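Local atomic coordinates of uncharacterized protein YGR203W (Saccharomyces cerevisiae, PDB entry 3FS5), a protein that acts as a protein phosphatase and resembles single-domain rhodaneses and the catalytic domain of Cdc25 phosphatases. Residues H18-M21 with H25-T28; L29-Q34 with R115-V120; Y11-E16 with F125-S130. All coordinates share one frame; numbering follows the deposited sequence.

Interaction 1: residues H18-M21 with H25-T28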
ATOM      1  N   HIS A  18       4.339   7.338  -7.855  1.00 16.83           N
ATOM      2  CA  HIS A  18       5.697   7.468  -8.358  1.00 18.51           C
ATOM      3  C   HIS A  18       6.247   8.853  -8.036  1.00 17.32           C
ATOM      4  O   HIS A  18       7.413   8.999  -7.682  1.00 17.87           O
ATOM      5  CB  HIS A  18       5.724   7.215  -9.872  1.00 19.08           C
ATOM      6  CG  HIS A  18       7.059   7.463 -10.497  1.00 21.96           C
ATOM      7  ND1 HIS A  18       7.429   8.694 -10.992  1.00 23.55           N
ATOM      8  CD2 HIS A  18       8.131   6.653 -10.662  1.00 24.14           C
ATOM      9  CE1 HIS A  18       8.672   8.633 -11.433  1.00 24.73           C
ATOM     10  NE2 HIS A  18       9.121   7.405 -11.245  1.00 25.38           N
ATOM     11  N   ARG A  19       5.401   9.869  -8.151  1.00 17.61           N
ATOM     12  CA  ARG A  19       5.821  11.232  -7.855  1.00 19.55           C
ATOM     13  C   ARG A  19       6.165  11.337  -6.368  1.00 19.82           C
ATOM     14  O   ARG A  19       7.185  11.923  -6.002  1.00 20.65           O
ATOM     15  CB  ARG A  19       4.709  12.220  -8.218  1.00 22.09           C
ATOM     16  CG  ARG A  19       5.113  13.679  -8.074  1.00 28.19           C
ATOM     17  CD  ARG A  19       4.001  14.620  -8.525  1.00 32.93           C
ATOM     18  NE  ARG A  19       4.322  16.014  -8.216  1.00 40.95           N
ATOM     19  CZ  ARG A  19       5.188  16.764  -8.896  1.00 44.00           C
ATOM     20  NH1 ARG A  19       5.409  18.020  -8.524  1.00 44.59           N
ATOM     21  NH2 ARG A  19       5.821  16.269  -9.955  1.00 45.78           N
ATOM     22  N   TRP A  20       5.322  10.758  -5.514  1.00 17.13           N
ATOM     23  CA  TRP A  20       5.567  10.775  -4.071  1.00 18.54           C
ATOM     24  C   TRP A  20       6.896  10.102  -3.742  1.00 17.72           C
ATOM     25  O   TRP A  20       7.621  10.533  -2.842  1.00 16.46           O
ATOM     26  CB  TRP A  20       4.465  10.021  -3.317  1.00 17.22           C
ATOM     27  CG  TRP A  20       3.125  10.685  -3.297  1.00 18.29           C
ATOM     28  CD1 TRP A  20       2.745  11.810  -3.974  1.00 17.77           C
ATOM     29  CD2 TRP A  20       1.976  10.252  -2.558  1.00 18.79           C
ATOM     30  NE1 TRP A  20       1.428  12.102  -3.699  1.00 17.79           N
ATOM     31  CE2 TRP A  20       0.933  11.161  -2.834  1.00 17.96           C
ATOM     32  CE3 TRP A  20       1.728   9.182  -1.688  1.00 19.30           C
ATOM     33  CZ2 TRP A  20      -0.340  11.034  -2.269  1.00 19.98           C
ATOM     34  CZ3 TRP A  20       0.458   9.058  -1.124  1.00 21.31           C
ATOM     35  CH2 TRP A  20      -0.557   9.981  -1.421  1.00 17.98           C
ATOM     36  N   MET A  21       7.200   9.022  -4.451  1.00 16.24           N
ATOM     37  CA  MET A  21       8.439   8.297  -4.206  1.00 17.90           C
ATOM     38  C   MET A  21       9.657   9.121  -4.617  1.00 19.83           C
ATOM     39  O   MET A  21      10.679   9.115  -3.928  1.00 19.96           O
ATOM     40  CB  MET A  21       8.409   6.952  -4.935  1.00 17.99           C
ATOM     41  CG  MET A  21       7.421   5.968  -4.305  1.00 20.92           C
ATOM     42  SD  MET A  21       7.267   4.391  -5.163  1.00 23.05           S
ATOM     43  CE  MET A  21       8.797   3.594  -4.679  1.00 20.04           C
ATOM     44  N   HIS A  25       7.874  12.264  -0.139  1.00 25.08           N
ATOM     45  CA  HIS A  25       6.701  12.613   0.657  1.00 25.81           C
ATOM     46  C   HIS A  25       5.547  12.945  -0.277  1.00 25.84           C
ATOM     47  O   HIS A  25       5.733  13.038  -1.495  1.00 26.17           O
ATOM     48  CB  HIS A  25       7.009  13.815   1.559  1.00 28.36           C
ATOM     49  CG  HIS A  25       7.628  14.970   0.834  1.00 28.25           C
ATOM     50  ND1 HIS A  25       6.954  15.695  -0.124  1.00 29.60           N
ATOM     51  CD2 HIS A  25       8.875  15.497   0.898  1.00 29.44           C
ATOM     52  CE1 HIS A  25       7.760  16.617  -0.622  1.00 30.51           C
ATOM     53  NE2 HIS A  25       8.930  16.518  -0.019  1.00 30.35           N
ATOM     54  N   THR A  26       4.353  13.116   0.281  1.00 25.41           N
ATOM     55  CA  THR A  26       3.199  13.442  -0.548  1.00 26.61           C
ATOM     56  C   THR A  26       3.369  14.851  -1.106  1.00 29.18           C
ATOM     57  O   THR A  26       4.026  15.703  -0.504  1.00 28.58           O
ATOM     58  CB  THR A  26       1.877  13.376   0.238  1.00 24.20           C
ATOM     59  OG1 THR A  26       1.861  14.404   1.232  1.00 23.24           O
ATOM     60  CG2 THR A  26       1.717  12.011   0.902  1.00 22.06           C
ATOM     61  N   THR A  27       2.764  15.087  -2.260  1.00 33.25           N
ATOM     62  CA  THR A  27       2.861  16.374  -2.934  1.00 38.87           C
ATOM     63  C   THR A  27       2.131  17.515  -2.230  1.00 39.63           C
ATOM     64  O   THR A  27       2.689  18.596  -2.054  1.00 41.20           O
ATOM     65  CB  THR A  27       2.331  16.259  -4.372  1.00 40.51           C
ATOM     66  OG1 THR A  27       0.967  15.822  -4.342  1.00 45.96           O
ATOM     67  CG2 THR A  27       3.151  15.250  -5.158  1.00 39.90           C
ATOM     68  N   THR A  28       0.892  17.268  -1.820  1.00 41.44           N
ATOM     69  CA  THR A  28       0.076  18.284  -1.158  1.00 43.41           C
ATOM     70  C   THR A  28       0.524  18.737   0.232  1.00 42.64           C
ATOM     71  O   THR A  28       0.862  19.903   0.428  1.00 43.22           O
ATOM     72  CB  THR A  28      -1.400  17.824  -1.067  1.00 44.72           C
ATOM     73  OG1 THR A  28      -1.990  17.857  -2.372  1.00 47.08           O
ATOM     74  CG2 THR A  28      -2.196  18.733  -0.137  1.00 46.98           C
TER
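In this rhodanese-like domain the chain leaves helix 14-23 and doubles back beside it, so that W20 and R19 of the last turns meet T26 and T27 of the connection leading to strand 33-37. The backbones come closest at W20 and T26, whose CA atoms are 5.0 Å apart. W20 is the main surface: its indole lies flat beneath the T26 methyl, and CG2 stands 3.6 Å from the centroid of the six-membered ring, only 3° off the ring normal, a CH-pi contact over the face. The two side chains run side by side in the same direction. CG of W20 is anti to its carbonyl carbon (chi1 -70°), which swings the ring out from the helix and under the passing loop. T26 keeps its methyl on the ring while its hydroxyl OG1 bonds to the backbone N of E31, so the polar branch of this buried threonine is satisfied away from the indole. T27 crosses W20 at about a right angle, with CG2 3.7 Å from W20 CD1. The same methyl lies at the edge of the R19 guanidinium, near its plane, with T27 CG2 3.4 Å from R19 NE. At the backbone, W20 CA makes a CA-H...O contact of 3.4 Å with H25 O. On the loop itself, H25 ND1 donates to T26 O at 3.0 Å, approaching from above the carbonyl plane and tying the imidazole to the carbonyl of the following residue. The indole continues inward over the sheet, meeting N85 and I87 of strand 84-88 and standing edge-to-face with W119 of strand 116-121.

Interaction 2: residues L29-Q34 with R115-V120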
ATOM      1  N   LEU A  29       0.522  17.822   1.197  1.00 41.66           N
ATOM      2  CA  LEU A  29       0.887  18.166   2.568  1.00 38.69           C
ATOM      3  C   LEU A  29       2.303  17.791   2.988  1.00 37.29           C
ATOM      4  O   LEU A  29       2.688  18.006   4.139  1.00 35.23           O
ATOM      5  CB  LEU A  29      -0.115  17.525   3.530  1.00 40.54           C
ATOM      6  CG  LEU A  29      -1.589  17.860   3.266  1.00 42.59           C
ATOM      7  CD1 LEU A  29      -2.487  16.974   4.119  1.00 42.29           C
ATOM      8  CD2 LEU A  29      -1.839  19.331   3.562  1.00 42.61           C
ATOM      9  N   ARG A  30       3.079  17.234   2.063  1.00 35.35           N
ATOM     10  CA  ARG A  30       4.448  16.833   2.361  1.00 33.55           C
ATOM     11  C   ARG A  30       4.489  15.840   3.517  1.00 31.14           C
ATOM     12  O   ARG A  30       5.408  15.866   4.338  1.00 30.92           O
ATOM     13  CB  ARG A  30       5.294  18.056   2.716  1.00 39.12           C
ATOM     14  CG  ARG A  30       5.573  19.008   1.561  1.00 44.81           C
ATOM     15  CD  ARG A  30       6.139  20.311   2.102  1.00 49.92           C
ATOM     16  NE  ARG A  30       7.142  20.053   3.132  1.00 56.06           N
ATOM     17  CZ  ARG A  30       7.544  20.944   4.034  1.00 58.14           C
ATOM     18  NH1 ARG A  30       8.462  20.610   4.932  1.00 59.59           N
ATOM     19  NH2 ARG A  30       7.024  22.165   4.043  1.00 59.37           N
ATOM     20  N   GLU A  31       3.489  14.966   3.581  1.00 27.91           N
ATOM     21  CA  GLU A  31       3.425  13.957   4.630  1.00 24.67           C
ATOM     22  C   GLU A  31       4.098  12.664   4.175  1.00 23.53           C
ATOM     23  O   GLU A  31       4.293  12.432   2.980  1.00 23.36           O
ATOM     24  CB  GLU A  31       1.967  13.659   4.995  1.00 24.64           C
ATOM     25  CG  GLU A  31       1.172  14.862   5.451  1.00 24.83           C
ATOM     26  CD  GLU A  31      -0.261  14.507   5.795  1.00 24.74           C
ATOM     27  OE1 GLU A  31      -0.939  13.893   4.948  1.00 22.48           O
ATOM     28  OE2 GLU A  31      -0.709  14.844   6.912  1.00 23.66           O
ATOM     29  N   PRO A  32       4.465  11.801   5.130  1.00 21.97           N
ATOM     30  CA  PRO A  32       5.112  10.536   4.788  1.00 18.96           C
ATOM     31  C   PRO A  32       4.088   9.514   4.302  1.00 19.14           C
ATOM     32  O   PRO A  32       2.878   9.679   4.497  1.00 15.83           O
ATOM     33  CB  PRO A  32       5.769  10.127   6.100  1.00 18.87           C
ATOM     34  CG  PRO A  32       4.789  10.611   7.112  1.00 19.38           C
ATOM     35  CD  PRO A  32       4.414  11.989   6.593  1.00 22.08           C
ATOM     36  N   PHE A  33       4.571   8.455   3.665  1.00 17.55           N
ATOM     37  CA  PHE A  33       3.677   7.417   3.169  1.00 17.06           C
ATOM     38  C   PHE A  33       4.331   6.054   3.361  1.00 16.52           C
ATOM     39  O   PHE A  33       5.534   5.963   3.582  1.00 14.19           O
ATOM     40  CB  PHE A  33       3.363   7.658   1.684  1.00 16.87           C
ATOM     41  CG  PHE A  33       4.571   7.574   0.785  1.00 19.36           C
ATOM     42  CD1 PHE A  33       5.003   6.348   0.287  1.00 21.45           C
ATOM     43  CD2 PHE A  33       5.300   8.717   0.469  1.00 19.54           C
ATOM     44  CE1 PHE A  33       6.142   6.261  -0.510  1.00 24.34           C
ATOM     45  CE2 PHE A  33       6.442   8.643  -0.330  1.00 22.50           C
ATOM     46  CZ  PHE A  33       6.865   7.413  -0.820  1.00 22.05           C
ATOM     47  N   GLN A  34       3.526   5.000   3.302  1.00 16.65           N
ATOM     48  CA  GLN A  34       4.034   3.646   3.445  1.00 16.01           C
ATOM     49  C   GLN A  34       3.187   2.691   2.618  1.00 15.94           C
ATOM     50  O   GLN A  34       1.971   2.611   2.792  1.00 14.63           O
ATOM     51  CB  GLN A  34       4.012   3.194   4.909  1.00 15.36           C
ATOM     52  CG  GLN A  34       4.486   1.749   5.082  1.00 16.85           C
ATOM     53  CD  GLN A  34       5.920   1.544   4.600  1.00 16.71           C
ATOM     54  OE1 GLN A  34       6.214   0.606   3.853  1.00 20.30           O
ATOM     55  NE2 GLN A  34       6.816   2.413   5.038  1.00 14.47           N
ATOM     56  N   ARG A 115      -4.669   9.909  12.670  1.00 23.69           N
ATOM     57  CA  ARG A 115      -3.250   9.688  12.413  1.00 23.74           C
ATOM     58  C   ARG A 115      -2.901   9.059  11.067  1.00 22.97           C
ATOM     59  O   ARG A 115      -1.731   9.037  10.677  1.00 22.38           O
ATOM     60  CB  ARG A 115      -2.648   8.841  13.533  1.00 21.89           C
ATOM     61  CG  ARG A 115      -2.513   9.589  14.847  1.00 24.70           C
ATOM     62  CD  ARG A 115      -1.248   9.151  15.558  1.00 25.88           C
ATOM     63  NE  ARG A 115      -1.497   8.133  16.560  1.00 28.27           N
ATOM     64  CZ  ARG A 115      -0.571   7.320  17.053  1.00 26.61           C
ATOM     65  NH1 ARG A 115      -0.907   6.437  17.977  1.00 29.59           N
ATOM     66  NH2 ARG A 115       0.679   7.367  16.605  1.00 25.78           N
ATOM     67  N   CYS A 116      -3.906   8.547  10.363  1.00 23.80           N
ATOM     68  CA  CYS A 116      -3.680   7.900   9.071  1.00 23.77           C
ATOM     69  C   CYS A 116      -4.668   8.333   7.999  1.00 22.10           C
ATOM     70  O   CYS A 116      -5.761   8.811   8.300  1.00 22.42           O
ATOM     71  CB  CYS A 116      -3.800   6.373   9.205  1.00 26.19           C
ATOM     72  SG  CYS A 116      -2.651   5.563  10.325  1.00 34.02           S
ATOM     73  N   ARG A 117      -4.257   8.156   6.745  1.00 20.63           N
ATOM     74  CA  ARG A 117      -5.091   8.428   5.576  1.00 20.26           C
ATOM     75  C   ARG A 117      -4.919   7.118   4.821  1.00 18.01           C
ATOM     76  O   ARG A 117      -3.801   6.654   4.650  1.00 16.58           O
ATOM     77  CB  ARG A 117      -4.548   9.585   4.732  1.00 20.63           C
ATOM     78  CG  ARG A 117      -4.469  10.926   5.445  1.00 26.69           C
ATOM     79  CD  ARG A 117      -3.980  12.016   4.491  1.00 28.44           C
ATOM     80  NE  ARG A 117      -3.444  13.166   5.211  1.00 32.10           N
ATOM     81  CZ  ARG A 117      -4.173  13.989   5.958  1.00 33.40           C
ATOM     82  NH1 ARG A 117      -3.594  15.008   6.585  1.00 33.11           N
ATOM     83  NH2 ARG A 117      -5.480  13.802   6.064  1.00 33.29           N
ATOM     84  N   LEU A 118      -6.014   6.510   4.383  1.00 16.13           N
ATOM     85  CA  LEU A 118      -5.914   5.230   3.694  1.00 18.17           C
ATOM     86  C   LEU A 118      -6.138   5.320   2.194  1.00 17.12           C
ATOM     87  O   LEU A 118      -7.108   5.925   1.739  1.00 16.85           O
ATOM     88  CB  LEU A 118      -6.908   4.238   4.304  1.00 18.42           C
ATOM     89  CG  LEU A 118      -6.769   4.016   5.811  1.00 23.80           C
ATOM     90  CD1 LEU A 118      -7.837   3.033   6.283  1.00 24.94           C
ATOM     91  CD2 LEU A 118      -5.375   3.487   6.132  1.00 21.04           C
ATOM     92  N   TRP A 119      -5.233   4.704   1.437  1.00 15.35           N
ATOM     93  CA  TRP A 119      -5.320   4.687  -0.019  1.00 14.25           C
ATOM     94  C   TRP A 119      -5.190   3.283  -0.596  1.00 15.35           C
ATOM     95  O   TRP A 119      -4.620   2.381   0.029  1.00 17.65           O
ATOM     96  CB  TRP A 119      -4.200   5.514  -0.660  1.00 14.71           C
ATOM     97  CG  TRP A 119      -4.069   6.925  -0.201  1.00 15.89           C
ATOM     98  CD1 TRP A 119      -3.488   7.365   0.954  1.00 15.94           C
ATOM     99  CD2 TRP A 119      -4.488   8.090  -0.912  1.00 19.05           C
ATOM    100  NE1 TRP A 119      -3.516   8.738   1.003  1.00 18.09           N
ATOM    101  CE2 TRP A 119      -4.127   9.210  -0.130  1.00 19.16           C
ATOM    102  CE3 TRP A 119      -5.133   8.298  -2.139  1.00 18.01           C
ATOM    103  CZ2 TRP A 119      -4.388  10.522  -0.535  1.00 19.66           C
ATOM    104  CZ3 TRP A 119      -5.392   9.602  -2.543  1.00 21.87           C
ATOM    105  CH2 TRP A 119      -5.019  10.699  -1.741  1.00 23.23           C
ATOM    106  N   VAL A 120      -5.711   3.120  -1.806  1.00 14.14           N
ATOM    107  CA  VAL A 120      -5.599   1.876  -2.556  1.00 14.82           C
ATOM    108  C   VAL A 120      -5.002   2.293  -3.901  1.00 15.92           C
ATOM    109  O   VAL A 120      -5.451   3.267  -4.514  1.00 15.95           O
ATOM    110  CB  VAL A 120      -6.965   1.211  -2.817  1.00 15.82           C
ATOM    111  CG1 VAL A 120      -6.788   0.020  -3.764  1.00 13.07           C
ATOM    112  CG2 VAL A 120      -7.581   0.744  -1.502  1.00 14.90           C
TER
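E31 and R117 form a salt bridge across one end of the parallel sheet of the rhodanese-like alpha/beta fold, between the loop entering strand 33-37 and the start of strand 116-121. The two strands are not neighbours: strand 84-88 runs between them, and the long side chains reach over it. R117 grips the carboxylate side-on through NE and NH1, one nitrogen to each oxygen. R117 NE donates to E31 OE1 at 2.6 Å, nearly straight at 170°, in the guanidinium plane and onto the syn lone pair. The second bond, from R117 NH1 to E31 OE2 at 2.9 Å, is more bent (155°) and meets the oxygen from the syn side but out of the carboxylate plane, in keeping with the 31° between the two flat groups. E31 OE2 also accepts from the backbone N of A83, so at least three N-H groups hold the carboxylate of this buried residue, an environment likely to keep it ionised. Both chains are extended as they approach, R117 from CG to NE and E31 beyond CG, and they cross at about a right angle. The R117 side chain also touches N85 and A83. L29 packs beside the bridge, obliquely to the guanidinium, its CD1 methyl lying 3.3 Å from R117 NH1.

Interaction 3: residues Y11-E16 with F125-S130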
ATOM      1  N   TYR A  11      -8.375   6.524  -3.477  1.00 19.27           N
ATOM      2  CA  TYR A  11      -7.676   5.797  -4.529  1.00 21.07           C
ATOM      3  C   TYR A  11      -6.605   6.638  -5.198  1.00 21.30           C
ATOM      4  O   TYR A  11      -6.798   7.824  -5.460  1.00 21.40           O
ATOM      5  CB  TYR A  11      -8.672   5.276  -5.570  1.00 20.12           C
ATOM      6  CG  TYR A  11      -9.524   4.166  -5.022  1.00 22.02           C
ATOM      7  CD1 TYR A  11     -10.499   4.421  -4.057  1.00 23.80           C
ATOM      8  CD2 TYR A  11      -9.309   2.844  -5.406  1.00 24.08           C
ATOM      9  CE1 TYR A  11     -11.236   3.383  -3.481  1.00 23.91           C
ATOM     10  CE2 TYR A  11     -10.038   1.803  -4.841  1.00 24.42           C
ATOM     11  CZ  TYR A  11     -10.996   2.080  -3.880  1.00 26.15           C
ATOM     12  OH  TYR A  11     -11.710   1.048  -3.318  1.00 29.03           O
ATOM     13  N   LEU A  12      -5.477   5.998  -5.472  1.00 21.72           N
ATOM     14  CA  LEU A  12      -4.324   6.657  -6.059  1.00 23.93           C
ATOM     15  C   LEU A  12      -3.889   6.001  -7.371  1.00 23.76           C
ATOM     16  O   LEU A  12      -3.955   4.778  -7.514  1.00 22.04           O
ATOM     17  CB  LEU A  12      -3.174   6.589  -5.043  1.00 25.69           C
ATOM     18  CG  LEU A  12      -1.902   7.411  -5.226  1.00 29.66           C
ATOM     19  CD1 LEU A  12      -2.226   8.888  -5.074  1.00 29.32           C
ATOM     20  CD2 LEU A  12      -0.879   6.994  -4.185  1.00 29.27           C
ATOM     21  N   ASP A  13      -3.443   6.818  -8.323  1.00 22.50           N
ATOM     22  CA  ASP A  13      -2.955   6.310  -9.604  1.00 24.39           C
ATOM     23  C   ASP A  13      -1.451   6.090  -9.472  1.00 21.65           C
ATOM     24  O   ASP A  13      -0.790   6.766  -8.685  1.00 20.22           O
ATOM     25  CB  ASP A  13      -3.220   7.317 -10.730  1.00 30.33           C
ATOM     26  CG  ASP A  13      -4.623   7.201 -11.314  1.00 34.43           C
ATOM     27  OD1 ASP A  13      -5.068   8.168 -11.965  1.00 38.53           O
ATOM     28  OD2 ASP A  13      -5.273   6.147 -11.140  1.00 36.19           O
ATOM     29  N   PRO A  14      -0.891   5.148 -10.248  1.00 21.17           N
ATOM     30  CA  PRO A  14       0.539   4.826 -10.234  1.00 21.54           C
ATOM     31  C   PRO A  14       1.430   6.055 -10.439  1.00 21.95           C
ATOM     32  O   PRO A  14       2.475   6.184  -9.799  1.00 20.05           O
ATOM     33  CB  PRO A  14       0.683   3.828 -11.386  1.00 23.15           C
ATOM     34  CG  PRO A  14      -0.653   3.170 -11.433  1.00 25.49           C
ATOM     35  CD  PRO A  14      -1.606   4.312 -11.229  1.00 23.25           C
ATOM     36  N   THR A  15       1.018   6.944 -11.341  1.00 21.93           N
ATOM     37  CA  THR A  15       1.787   8.153 -11.629  1.00 21.80           C
ATOM     38  C   THR A  15       1.924   9.056 -10.405  1.00 20.54           C
ATOM     39  O   THR A  15       2.958   9.694 -10.220  1.00 19.72           O
ATOM     40  CB  THR A  15       1.159   8.971 -12.795  1.00 24.34           C
ATOM     41  OG1 THR A  15      -0.205   9.285 -12.490  1.00 26.01           O
ATOM     42  CG2 THR A  15       1.206   8.175 -14.089  1.00 24.97           C
ATOM     43  N   GLU A  16       0.892   9.117  -9.566  1.00 20.81           N
ATOM     44  CA  GLU A  16       0.971   9.955  -8.373  1.00 20.73           C
ATOM     45  C   GLU A  16       1.849   9.314  -7.296  1.00 20.88           C
ATOM     46  O   GLU A  16       2.586  10.010  -6.605  1.00 20.71           O
ATOM     47  CB  GLU A  16      -0.422  10.256  -7.808  1.00 25.52           C
ATOM     48  CG  GLU A  16      -0.371  11.249  -6.648  1.00 34.37           C
ATOM     49  CD  GLU A  16      -1.697  11.949  -6.380  1.00 39.49           C
ATOM     50  OE1 GLU A  16      -1.716  12.851  -5.510  1.00 42.21           O
ATOM     51  OE2 GLU A  16      -2.710  11.605  -7.030  1.00 41.52           O
ATOM     52  N   PHE A 125      -0.120  -4.145  -8.635  1.00 18.50           N
ATOM     53  CA  PHE A 125       1.244  -4.224  -9.123  1.00 19.06           C
ATOM     54  C   PHE A 125       1.291  -4.443 -10.626  1.00 19.30           C
ATOM     55  O   PHE A 125       2.235  -4.023 -11.280  1.00 20.30           O
ATOM     56  CB  PHE A 125       2.019  -5.343  -8.428  1.00 16.43           C
ATOM     57  CG  PHE A 125       3.494  -5.301  -8.708  1.00 17.59           C
ATOM     58  CD1 PHE A 125       4.277  -4.278  -8.184  1.00 14.61           C
ATOM     59  CD2 PHE A 125       4.085  -6.237  -9.556  1.00 14.75           C
ATOM     60  CE1 PHE A 125       5.626  -4.181  -8.502  1.00 16.85           C
ATOM     61  CE2 PHE A 125       5.438  -6.150  -9.885  1.00 15.97           C
ATOM     62  CZ  PHE A 125       6.210  -5.117  -9.357  1.00 18.79           C
ATOM     63  N   SER A 126       0.275  -5.105 -11.166  1.00 19.04           N
ATOM     64  CA  SER A 126       0.219  -5.361 -12.594  1.00 21.47           C
ATOM     65  C   SER A 126       0.269  -4.065 -13.404  1.00 20.79           C
ATOM     66  O   SER A 126       1.016  -3.971 -14.379  1.00 22.32           O
ATOM     67  CB  SER A 126      -1.046  -6.141 -12.947  1.00 23.64           C
ATOM     68  OG  SER A 126      -1.076  -6.439 -14.330  1.00 29.23           O
ATOM     69  N   ARG A 127      -0.510  -3.060 -13.015  1.00 21.75           N
ATOM     70  CA  ARG A 127      -0.476  -1.808 -13.761  1.00 22.37           C
ATOM     71  C   ARG A 127       0.836  -1.100 -13.464  1.00 22.11           C
ATOM     72  O   ARG A 127       1.449  -0.508 -14.352  1.00 19.86           O
ATOM     73  CB  ARG A 127      -1.643  -0.884 -13.402  1.00 24.17           C
ATOM     74  CG  ARG A 127      -1.993   0.030 -14.572  1.00 32.58           C
ATOM     75  CD  ARG A 127      -2.213   1.487 -14.201  1.00 36.72           C
ATOM     76  NE  ARG A 127      -3.496   1.729 -13.551  1.00 42.11           N
ATOM     77  CZ  ARG A 127      -4.076   2.924 -13.471  1.00 43.24           C
ATOM     78  NH1 ARG A 127      -5.243   3.058 -12.855  1.00 42.79           N
ATOM     79  NH2 ARG A 127      -3.499   3.986 -14.023  1.00 44.16           N
ATOM     80  N   TRP A 128       1.269  -1.168 -12.208  1.00 20.00           N
ATOM     81  CA  TRP A 128       2.519  -0.537 -11.810  1.00 21.02           C
ATOM     82  C   TRP A 128       3.692  -0.981 -12.683  1.00 20.18           C
ATOM     83  O   TRP A 128       4.398  -0.147 -13.250  1.00 18.42           O
ATOM     84  CB  TRP A 128       2.829  -0.850 -10.342  1.00 19.70           C
ATOM     85  CG  TRP A 128       4.140  -0.288  -9.868  1.00 19.57           C
ATOM     86  CD1 TRP A 128       5.346  -0.922  -9.850  1.00 18.81           C
ATOM     87  CD2 TRP A 128       4.376   1.039  -9.383  1.00 19.42           C
ATOM     88  NE1 TRP A 128       6.322  -0.074  -9.383  1.00 18.12           N
ATOM     89  CE2 TRP A 128       5.754   1.136  -9.088  1.00 19.53           C
ATOM     90  CE3 TRP A 128       3.557   2.158  -9.169  1.00 20.45           C
ATOM     91  CZ2 TRP A 128       6.335   2.310  -8.590  1.00 20.81           C
ATOM     92  CZ3 TRP A 128       4.135   3.327  -8.675  1.00 20.26           C
ATOM     93  CH2 TRP A 128       5.513   3.390  -8.391  1.00 19.36           C
ATOM     94  N   GLN A 129       3.899  -2.292 -12.800  1.00 19.17           N
ATOM     95  CA  GLN A 129       5.017  -2.792 -13.594  1.00 20.43           C
ATOM     96  C   GLN A 129       4.941  -2.464 -15.084  1.00 20.91           C
ATOM     97  O   GLN A 129       5.970  -2.342 -15.742  1.00 20.59           O
ATOM     98  CB  GLN A 129       5.192  -4.313 -13.394  1.00 21.07           C
ATOM     99  CG  GLN A 129       4.103  -5.210 -13.974  1.00 21.00           C
ATOM    100  CD  GLN A 129       4.221  -5.413 -15.479  1.00 23.85           C
ATOM    101  OE1 GLN A 129       5.309  -5.657 -16.006  1.00 24.61           O
ATOM    102  NE2 GLN A 129       3.093  -5.327 -16.175  1.00 23.39           N
ATOM    103  N   SER A 130       3.736  -2.304 -15.620  1.00 22.53           N
ATOM    104  CA  SER A 130       3.603  -2.001 -17.040  1.00 25.94           C
ATOM    105  C   SER A 130       4.200  -0.628 -17.338  1.00 28.15           C
ATOM    106  O   SER A 130       4.510  -0.313 -18.483  1.00 27.81           O
ATOM    107  CB  SER A 130       2.133  -2.027 -17.469  1.00 26.92           C
ATOM    108  OG  SER A 130       1.424  -0.908 -16.960  1.00 30.41           O
TER
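P14 opens helix 14-23 and packs against R127 and W128 of helix 124-132, joining two helices of the rhodanese-like domain at the edge of its sheet, where strand 10-12 is outermost. The apolar part centres on the proline ring. P14 CG rests 3.6 Å from R127 CD, and P14 CB lies 4.0 Å from W128 CE3, so the ring is wedged between an arginine chain and an indole. W128 has CG anti to its backbone N (chi1 177°), which carries the benzo part of the ring back toward the proline while NE1 reaches T139 OG1. L17 and M21, farther along helix 14-23, also lie against this indole.

The guanidinium of R127 is met over one face by P14 CD, which stands 3.4 Å above its plane, offset toward the rim. The R127 chain bends at chi2 and chi3, folding the charged group over the proline instead of straight out from the helix. Replacing P14 with a glycine would probably open a gap between R127 and W128 and let the guanidinium turn more freely.

Polar contacts are fewer. The backbone oxygen P14 O approaches W128 CZ3 at 3.5 Å, obliquely to the ring. Electrostatics link R127 to D13, at the N-cap position of helix 14-23. This salt bridge is long and has no hydrogen bond, and its carboxylate and guanidinium planes stand 53° apart. Its nearest approach is from D13 OD2 to R127 NH1, 3.5 Å.

How the interactions relate
From the N terminus, the chain passes through strand 10-12 into helix 14-23, then turns back on that helix in interaction 1, the shortest closure, with three residues between its segments. Interaction 2 opens next, in series with it, and spans 80 residues to bring the entry of strand 33-37 to strand 116-121. Interaction 3 closes the widest loop and encloses both: residues 11-16 are met by 125-130, in the helix after that strand. Interactions 1 and 2 meet where T26 N probably bonds to E31 O, 2.8 Å away; interactions 2 and 3 join through the sheet, by a probable bond from L12 N to V120 O. M21 packs on W128 between interactions 1 and 3.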